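Local coordinates for protection of telomeres protein 1 (PDB 7CUI), which protects the single-stranded 3' overhang of telomeres in fission yeast, binding the sequence GGTTAC and regulating telomerase and telomere length, at residues 32-37 and 90-95; 51-56 and 86-91. All coordinates share one frame; numbering follows the deposited sequence.

In the fold
After strand 22-24 the chain reaches 32-37, the start of helix 34-38, and then enters the long strand 49-73 that carries 51-56. Strand 77-87 returns beside that strand as a hairpin, and contact 2 (51-56 with 86-91) closes this loop of 29 residues at its open end. The chain then turns through S90 and N91, which both contacts share, into strand 93-99; contact 1 (32-37 with 90-95) thereby closes a wider loop of 52 residues around the first. The smaller loop nests in the larger, with overlap at the shared turn. I34 packs on both L53 and D88, tying the short helix to the curled sheet.

Contact 1: 32-37 and 90-95; sequences TTISTI and SNVTLP
I34 and S35, in the first turn of a short helix, lie beside the chain that leads from a turn into strand 93-95: the CA atoms of I34 and V92 are 6.1 Å apart, and those of S35 and S90 equally so. T33 is the N-cap of that helix, and its carbonyl O receives the first backbone bond, from I37 N at 3.2 Å. Threonine suits the place because its hydroxyl can fold back over the helix start; T33 OG1 is hydrogen-bonded to T36 OG1 at 3.0 Å. Across the contact, S90 OG sits between its own backbone N and carbonyl carbon (chi1 58°), which directs it at the helix start, where it accepts a weak, bent bond from S35 N at 3.4 Å. An N-H of a first helical turn lacks a carbonyl one turn earlier in the helix, so a small hydroxyl from the neighbouring loop is an apt partner. Segment 90-95 leads from strand 77-87 into strand 93-99 of a curled sheet whose strand order matches an OB fold, in the C-terminal part of the protein, and the helix start packs against it. Next to the polar pair the contact becomes apolar. I34 carries it, both methyls spanning V92 and L94: CG2, anti to the backbone N, meets V92 CG2 at 3.8 Å and L94 CB at 4.0 Å, while CD1 comes up to the oxygen end of the V92 carbonyl and also touches L94 CB. The side chains of I34 and L94 cross obliquely. V92 CG2 also lies against the backbone of S35. Beyond I34, strand 49-73 offers L53 and V55; T93, turned away from the helix, joins its hydroxyl in a hydrogen bond with an aromatic side chain of another protein.

Contact 2: 51-56 and 86-91; sequences HRLRVQ and VRDVSN
The carboxylate of D88 has R54 O over one of its faces, 4.0 Å from D88 CG, while T33 and I34 of the helix start approach from the opposite face. L53 comes in at the OD2 side, its CD2 being 4.0 Å from D88 OD2, with the two side chains set nearly perpendicular. D88 CG is anti to the backbone N (chi1 -173°), which carries the carboxylate in between the chains, and the rotation about CB-CG (chi2 -71°) then separates its oxygens: OD2 faces 51-56, and OD1 turns back on its own chain. Through its anti lone pair OD1 accepts from S90 N at 3.2 Å, forming an Asx turn. The same residues make a type I beta turn from D88 to N91, closed by a backbone bond from N91 N to D88 O. With an alanine here in place of D88, S90 N is likely to lose its side-chain acceptor, the N91 N to D88 O bond alone then holding the turn. This is the open end of a beta hairpin, strands 49-73 and 77-87, which match the first two strands of an OB-fold barrel. Q56 and R87 form an antiparallel hydrogen-bonded pair: R87 N gives to Q56 O at 2.8 Å and Q56 N gives to R87 O at 2.9 Å. The touching parts, 53 to 56 and 86 to 89, run 106° apart, so the pairing between these segments is confined to Q56 and R87. The side chains of this pair share one sheet face, where long polar chains can keep their ends at the surface; NE2 of Q56 is hydrogen-bonded to T161 O. Valines suit the buried ground beside the pair, being beta-branched and compact: V55 CG2 meets V86 CB at 3.4 Å.

Contact 1: 32-37 and 90-95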
loop_
_atom_site.group_PDB
_atom_site.type_symbol
_atom_site.label_atom_id
_atom_site.label_comp_id
_atom_site.label_asym_id
_atom_site.label_seq_id
_atom_site.Cartn_x
_atom_site.Cartn_y
_atom_site.Cartn_z
ATOM N N THR A 32 -2.522 -6.082 16.144
ATOM C CA THR A 32 -1.140 -6.146 16.608
ATOM C C THR A 32 -0.386 -4.902 16.130
ATOM O O THR A 32 -1.011 -3.948 15.673
ATOM C CB THR A 32 -0.446 -7.456 16.202
ATOM O OG1 THR A 32 -0.375 -7.513 14.778
ATOM C CG2 THR A 32 -1.106 -8.700 16.760
ATOM N N THR A 33 0.952 -4.907 16.244
ATOM C CA THR A 33 1.753 -3.747 15.875
ATOM C C THR A 33 2.842 -4.128 14.876
ATOM O O THR A 33 3.180 -5.301 14.731
ATOM C CB THR A 33 2.441 -3.094 17.081
ATOM O OG1 THR A 33 3.427 -4.011 17.560
ATOM C CG2 THR A 33 1.488 -2.686 18.184
ATOM N N ILE A 34 3.406 -3.103 14.223
ATOM C CA ILE A 34 4.471 -3.264 13.247
ATOM C C ILE A 34 5.747 -3.709 13.960
ATOM O O ILE A 34 6.565 -4.420 13.376
ATOM C CB ILE A 34 4.666 -1.975 12.418
ATOM C CG1 ILE A 34 3.432 -1.664 11.566
ATOM C CG2 ILE A 34 5.924 -2.053 11.562
ATOM C CD1 ILE A 34 3.429 -0.289 10.929
ATOM N N SER A 35 5.900 -3.296 15.226
ATOM C CA SER A 35 7.043 -3.701 16.028
ATOM C C SER A 35 7.030 -5.216 16.214
ATOM O O SER A 35 8.066 -5.858 16.067
ATOM C CB SER A 35 7.078 -2.975 17.344
ATOM O OG SER A 35 8.375 -3.044 17.918
ATOM N N THR A 36 5.843 -5.768 16.501
ATOM C CA THR A 36 5.647 -7.194 16.730
ATOM C C THR A 36 5.949 -7.982 15.456
ATOM O O THR A 36 6.551 -9.055 15.515
ATOM C CB THR A 36 4.234 -7.481 17.260
ATOM O OG1 THR A 36 4.062 -6.747 18.472
ATOM C CG2 THR A 36 3.973 -8.946 17.528
ATOM N N ILE A 37 5.530 -7.430 14.309
ATOM C CA ILE A 37 5.683 -8.080 13.016
ATOM C C ILE A 37 7.166 -8.237 12.686
ATOM O O ILE A 37 7.570 -9.277 12.170
ATOM C CB ILE A 37 4.904 -7.317 11.920
ATOM C CG1 ILE A 37 3.394 -7.537 12.043
ATOM C CG2 ILE A 37 5.409 -7.656 10.521
ATOM C CD1 ILE A 37 2.566 -6.638 11.156
ATOM N N SER A 90 3.657 2.104 17.394
ATOM C CA SER A 90 4.968 1.740 17.911
ATOM C C SER A 90 6.117 2.420 17.160
ATOM O O SER A 90 7.261 1.996 17.295
ATOM C CB SER A 90 5.136 0.239 17.943
ATOM O OG SER A 90 4.954 -0.329 16.652
ATOM N N ASN A 91 5.811 3.463 16.375
ATOM C CA ASN A 91 6.805 4.330 15.748
ATOM C C ASN A 91 7.723 3.565 14.794
ATOM O O ASN A 91 8.887 3.931 14.637
ATOM C CB ASN A 91 7.621 5.128 16.771
ATOM C CG ASN A 91 7.064 6.515 17.010
ATOM O OD1 ASN A 91 5.854 6.692 17.124
ATOM N ND2 ASN A 91 7.940 7.506 17.074
ATOM N N VAL A 92 7.196 2.518 14.148
ATOM C CA VAL A 92 7.959 1.779 13.150
ATOM C C VAL A 92 7.130 1.647 11.876
ATOM O O VAL A 92 5.910 1.503 11.940
ATOM C CB VAL A 92 8.442 0.409 13.666
ATOM C CG1 VAL A 92 9.771 0.526 14.394
ATOM C CG2 VAL A 92 7.405 -0.279 14.540
ATOM N N THR A 93 7.816 1.685 10.726
ATOM C CA THR A 93 7.146 1.738 9.436
ATOM C C THR A 93 7.140 0.368 8.762
ATOM O O THR A 93 7.944 -0.501 9.087
ATOM C CB THR A 93 7.738 2.827 8.529
ATOM O OG1 THR A 93 9.097 2.521 8.220
ATOM C CG2 THR A 93 7.653 4.213 9.126
ATOM N N LEU A 94 6.211 0.200 7.816
ATOM C CA LEU A 94 6.089 -1.005 7.016
ATOM C C LEU A 94 5.641 -0.602 5.610
ATOM O O LEU A 94 4.727 0.213 5.472
ATOM C CB LEU A 94 5.072 -1.932 7.693
ATOM C CG LEU A 94 5.023 -3.370 7.178
ATOM C CD1 LEU A 94 6.216 -4.170 7.683
ATOM C CD2 LEU A 94 3.724 -4.043 7.588
ATOM N N PRO A 95 6.298 -1.108 4.535
ATOM C CA PRO A 95 5.822 -0.902 3.169
ATOM C C PRO A 95 4.754 -1.935 2.825
ATOM O O PRO A 95 5.013 -3.136 2.825
ATOM C CB PRO A 95 7.093 -1.082 2.326
ATOM C CG PRO A 95 7.935 -2.066 3.119
ATOM C CD PRO A 95 7.555 -1.876 4.575
#

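Contact 2: 51-56 and 86-91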
loop_
_atom_site.group_PDB
_atom_site.type_symbol
_atom_site.label_atom_id
_atom_site.label_comp_id
_atom_site.label_asym_id
_atom_site.label_seq_id
_atom_site.Cartn_x
_atom_site.Cartn_y
_atom_site.Cartn_z
ATOM N N HIS A 51 -2.087 -10.197 9.303
ATOM C CA HIS A 51 -2.118 -9.291 10.448
ATOM C C HIS A 51 -3.124 -8.159 10.242
ATOM O O HIS A 51 -3.590 -7.916 9.133
ATOM C CB HIS A 51 -0.739 -8.670 10.726
ATOM C CG HIS A 51 0.419 -9.605 10.628
ATOM N ND1 HIS A 51 0.828 -10.399 11.684
ATOM C CD2 HIS A 51 1.276 -9.848 9.613
ATOM C CE1 HIS A 51 1.880 -11.100 11.319
ATOM N NE2 HIS A 51 2.176 -10.780 10.053
ATOM N N ARG A 52 -3.408 -7.441 11.335
ATOM C CA ARG A 52 -4.305 -6.297 11.351
ATOM C C ARG A 52 -3.610 -5.151 12.077
ATOM O O ARG A 52 -3.049 -5.351 13.150
ATOM C CB ARG A 52 -5.582 -6.660 12.110
ATOM C CG ARG A 52 -6.724 -5.671 11.941
ATOM C CD ARG A 52 -7.976 -6.236 12.583
ATOM N NE ARG A 52 -8.432 -5.426 13.699
ATOM C CZ ARG A 52 -9.450 -4.579 13.630
ATOM N NH1 ARG A 52 -10.120 -4.440 12.498
ATOM N NH2 ARG A 52 -9.794 -3.876 14.694
ATOM N N LEU A 53 -3.650 -3.951 11.490
ATOM C CA LEU A 53 -2.928 -2.820 12.053
ATOM C C LEU A 53 -3.808 -1.573 12.054
ATOM O O LEU A 53 -4.656 -1.412 11.183
ATOM C CB LEU A 53 -1.660 -2.560 11.235
ATOM C CG LEU A 53 -0.762 -3.767 10.986
ATOM C CD1 LEU A 53 -0.990 -4.299 9.589
ATOM C CD2 LEU A 53 0.694 -3.385 11.152
ATOM N N ARG A 54 -3.588 -0.703 13.048
ATOM C CA ARG A 54 -4.166 0.629 13.071
ATOM C C ARG A 54 -3.051 1.609 12.729
ATOM O O ARG A 54 -2.061 1.703 13.458
ATOM C CB ARG A 54 -4.797 0.939 14.431
ATOM C CG ARG A 54 -5.712 2.154 14.412
ATOM C CD ARG A 54 -6.481 2.371 15.696
ATOM N NE ARG A 54 -7.177 1.167 16.132
ATOM C CZ ARG A 54 -8.495 1.036 16.218
ATOM N NH1 ARG A 54 -9.288 2.046 15.904
ATOM N NH2 ARG A 54 -9.017 -0.106 16.627
ATOM N N VAL A 55 -3.231 2.341 11.622
ATOM C CA VAL A 55 -2.077 2.831 10.889
ATOM C C VAL A 55 -2.336 4.217 10.296
ATOM O O VAL A 55 -3.475 4.678 10.212
ATOM C CB VAL A 55 -1.653 1.780 9.841
ATOM C CG1 VAL A 55 -2.065 2.125 8.416
ATOM C CG2 VAL A 55 -0.179 1.437 9.943
ATOM N N GLN A 56 -1.238 4.868 9.895
ATOM C CA GLN A 56 -1.201 6.188 9.290
ATOM C C GLN A 56 -0.269 6.098 8.086
ATOM O O GLN A 56 0.764 5.438 8.164
ATOM C CB GLN A 56 -0.543 7.136 10.288
ATOM C CG GLN A 56 -1.258 8.459 10.487
ATOM C CD GLN A 56 -0.534 9.333 11.485
ATOM O OE1 GLN A 56 0.456 8.931 12.101
ATOM N NE2 GLN A 56 -1.028 10.550 11.645
ATOM N N VAL A 86 3.458 2.751 5.839
ATOM C CA VAL A 86 2.526 3.012 6.926
ATOM C C VAL A 86 3.268 3.018 8.263
ATOM O O VAL A 86 4.336 2.423 8.388
ATOM C CB VAL A 86 1.336 2.031 6.915
ATOM C CG1 VAL A 86 0.509 2.150 5.643
ATOM C CG2 VAL A 86 1.766 0.591 7.153
ATOM N N ARG A 87 2.690 3.709 9.258
ATOM C CA ARG A 87 3.271 3.825 10.588
ATOM C C ARG A 87 2.205 3.561 11.649
ATOM O O ARG A 87 1.061 3.993 11.522
ATOM C CB ARG A 87 3.973 5.177 10.763
ATOM C CG ARG A 87 4.192 5.612 12.206
ATOM C CD ARG A 87 5.485 6.379 12.423
ATOM N NE ARG A 87 5.649 7.534 11.545
ATOM C CZ ARG A 87 6.804 8.156 11.291
ATOM N NH1 ARG A 87 7.935 7.756 11.858
ATOM N NH2 ARG A 87 6.813 9.187 10.459
ATOM N N ASP A 88 2.635 2.871 12.708
ATOM C CA ASP A 88 1.814 2.286 13.755
ATOM C C ASP A 88 2.099 3.038 15.055
ATOM O O ASP A 88 3.006 3.869 15.106
ATOM C CB ASP A 88 2.187 0.805 13.876
ATOM C CG ASP A 88 1.335 -0.037 14.804
ATOM O OD1 ASP A 88 1.447 0.158 16.027
ATOM O OD2 ASP A 88 0.590 -0.906 14.298
ATOM N N VAL A 89 1.322 2.724 16.098
ATOM C CA VAL A 89 1.492 3.250 17.446
ATOM C C VAL A 89 2.947 3.118 17.906
ATOM O O VAL A 89 3.418 3.926 18.704
ATOM C CB VAL A 89 0.524 2.557 18.430
ATOM C CG1 VAL A 89 0.670 3.083 19.847
ATOM C CG2 VAL A 89 -0.925 2.678 17.973
ATOM N N SER A 90 3.657 2.104 17.394
ATOM C CA SER A 90 4.968 1.740 17.911
ATOM C C SER A 90 6.117 2.420 17.160
ATOM O O SER A 90 7.261 1.996 17.295
ATOM C CB SER A 90 5.136 0.239 17.943
ATOM O OG SER A 90 4.954 -0.329 16.652
ATOM N N ASN A 91 5.811 3.463 16.375
ATOM C CA ASN A 91 6.805 4.330 15.748
ATOM C C ASN A 91 7.723 3.565 14.794
ATOM O O ASN A 91 8.887 3.931 14.637
ATOM C CB ASN A 91 7.621 5.128 16.771
ATOM C CG ASN A 91 7.064 6.515 17.010
ATOM O OD1 ASN A 91 5.854 6.692 17.124
ATOM N ND2 ASN A 91 7.940 7.506 17.074
#